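Local atomic coordinates of hypothetical protein (Neisseria meningitidis Z2491, PDB entry 2F46), a protein that probably hydrolyses phosphate esters, as a nonclassical, eukaryotic-like phosphatase. Residues 41-46 with 71-76. Residues are numbered along the deposited sequence; the frame is centred on the assembly and turned at random. Where two conformers were deposited one is given.
Unlike the reference sequence in segment 41-46: Ile46 (reference Val).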
loop_
_atom_site.group_PDB
_atom_site.type_symbol
_atom_site.label_atom_id
_atom_site.label_comp_id
_atom_site.label_asym_id
_atom_site.label_seq_id
_atom_site.Cartn_x
_atom_site.Cartn_y
_atom_site.Cartn_z
ATOM N N LEU A 41 8.832 13.218 3.859
ATOM C CA LEU A 41 8.684 12.065 4.694
ATOM C C LEU A 41 9.890 11.123 4.610
ATOM O O LEU A 41 9.984 10.225 5.423
ATOM C CB LEU A 41 7.450 11.274 4.258
ATOM C CG LEU A 41 6.097 11.874 4.590
ATOM C CD1 LEU A 41 4.983 11.105 3.849
ATOM C CD2 LEU A 41 5.873 11.859 6.078
ATOM N N GLY A 42 10.758 11.340 3.628
ATOM C CA GLY A 42 11.961 10.540 3.480
ATOM C C GLY A 42 11.672 9.097 3.062
ATOM O O GLY A 42 12.386 8.168 3.417
ATOM N N ILE A 43 10.601 8.938 2.282
ATOM C CA ILE A 43 10.245 7.633 1.732
ATOM C C ILE A 43 11.428 7.049 0.964
ATOM O O ILE A 43 11.987 7.721 0.131
ATOM C CB ILE A 43 8.995 7.738 0.808
ATOM C CG1 ILE A 43 7.763 8.290 1.544
ATOM C CG2 ILE A 43 8.692 6.370 0.159
ATOM C CD1 ILE A 43 7.370 7.607 2.741
ATOM N N LYS A 44 11.768 5.810 1.252
ATOM C CA LYS A 44 12.859 5.153 0.531
ATOM C C LYS A 44 12.390 4.059 -0.415
ATOM O O LYS A 44 13.144 3.680 -1.301
ATOM C CB LYS A 44 13.851 4.599 1.537
ATOM C CG LYS A 44 14.635 5.692 2.286
ATOM C CD LYS A 44 15.487 6.488 1.321
ATOM C CE LYS A 44 16.398 7.476 1.969
ATOM N NZ LYS A 44 16.969 8.295 0.835
ATOM N N THR A 45 11.196 3.527 -0.214
ATOM C CA THR A 45 10.674 2.445 -1.059
ATOM C C THR A 45 9.218 2.709 -1.396
ATOM O O THR A 45 8.431 3.089 -0.533
ATOM C CB THR A 45 10.741 1.101 -0.337
ATOM O OG1 THR A 45 12.076 0.904 0.141
ATOM C CG2 THR A 45 10.314 -0.061 -1.231
ATOM N N ILE A 46 8.877 2.532 -2.678
ATOM C CA ILE A 46 7.526 2.674 -3.213
ATOM C C ILE A 46 7.065 1.314 -3.692
ATOM O O ILE A 46 7.766 0.667 -4.480
ATOM C CB ILE A 46 7.484 3.649 -4.418
ATOM C CG1 ILE A 46 7.635 5.095 -3.929
ATOM C CG2 ILE A 46 6.221 3.467 -5.285
ATOM C CD1 ILE A 46 6.391 5.703 -3.335
ATOM N N ALA A 71 12.991 12.230 -5.860
ATOM C CA ALA A 71 12.432 12.559 -4.540
ATOM C C ALA A 71 13.042 11.718 -3.416
ATOM O O ALA A 71 12.493 11.666 -2.306
ATOM C CB ALA A 71 10.911 12.370 -4.566
ATOM N N GLY A 72 14.161 11.046 -3.708
ATOM C CA GLY A 72 14.940 10.344 -2.721
ATOM C C GLY A 72 14.568 8.882 -2.553
ATOM O O GLY A 72 15.133 8.186 -1.730
ATOM N N VAL A 73 13.598 8.418 -3.340
ATOM C CA VAL A 73 13.123 7.049 -3.242
ATOM C C VAL A 73 14.098 6.172 -4.012
ATOM O O VAL A 73 14.418 6.514 -5.153
ATOM C CB VAL A 73 11.717 6.926 -3.850
ATOM C CG1 VAL A 73 11.223 5.501 -3.722
ATOM C CG2 VAL A 73 10.734 7.853 -3.202
ATOM N N THR A 74 14.537 5.075 -3.413
ATOM C CA THR A 74 15.585 4.222 -3.986
ATOM C C THR A 74 15.101 2.846 -4.404
ATOM O O THR A 74 15.727 2.211 -5.246
ATOM C CB THR A 74 16.773 4.034 -3.038
ATOM O OG1 THR A 74 16.342 3.457 -1.783
ATOM C CG2 THR A 74 17.454 5.354 -2.799
ATOM N N GLY A 75 13.993 2.381 -3.856
ATOM C CA GLY A 75 13.430 1.107 -4.225
ATOM C C GLY A 75 12.040 1.274 -4.751
ATOM O O GLY A 75 11.264 2.026 -4.212
ATOM N N PHE A 76 11.713 0.524 -5.804
ATOM C CA PHE A 76 10.414 0.598 -6.480
ATOM C C PHE A 76 9.948 -0.792 -6.844
ATOM O O PHE A 76 10.694 -1.549 -7.471
ATOM C CB PHE A 76 10.539 1.398 -7.768
ATOM C CG PHE A 76 10.852 2.857 -7.558
ATOM C CD1 PHE A 76 12.173 3.297 -7.494
ATOM C CD2 PHE A 76 9.845 3.779 -7.452
ATOM C CE1 PHE A 76 12.448 4.667 -7.280
ATOM C CE2 PHE A 76 10.132 5.119 -7.241
ATOM C CZ PHE A 76 11.427 5.530 -7.179
HETATM O O HOH W 1 12.777 10.331 0.086
#
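The carbonyl oxygen of Lys44 is gripped by two successive amides of the 71-76 segment, an instructive case of how two parallel strands begin their pairing. Gly75 N donates to Lys44 O at 3.0 Å, within the carbonyl plane and near the direction of the C=O bond (158°), while Thr74 N reaches the same oxygen at 2.9 Å from above that plane. The hydroxyl of Thr74, held between its backbone N and carbonyl carbon (chi1 58°), also lies near this oxygen, although the destination of its proton is unsettled. One step on, Ile46 N donates to Gly75 O at 2.9 Å, and regular parallel register follows, Thr45 beside Gly75 and Ile46 beside Phe76. Thr45 OG1 turns to another partner, the carbonyl of Glu102.

Before the strands begin, a water and a lysine add polar links. The water donates to both Ile43 O and Ala71 O. The Lys44 chain, bent at chi2 (-63°), brings NZ onto a lone pair of Gly72 O, 3.2 Å away. On the sheet face that carries Ile46 and Phe76, Phe76 CD2 lies 3.8 Å from Ile46 CB; helix 61-68 covers both residues through Phe61.

The contact pairs the starts of the two parallel strands of the beta-alpha-beta unit 45-48, 61-68, 75-78, with 75-78 the outermost strand of the sheet within the chain. Its chemistry implies a division of labour: the carbonyls of Ile43, Ala71 and Gly72 find water or ammonium as donors, while Lys44 O and Gly75 O take backbone amides.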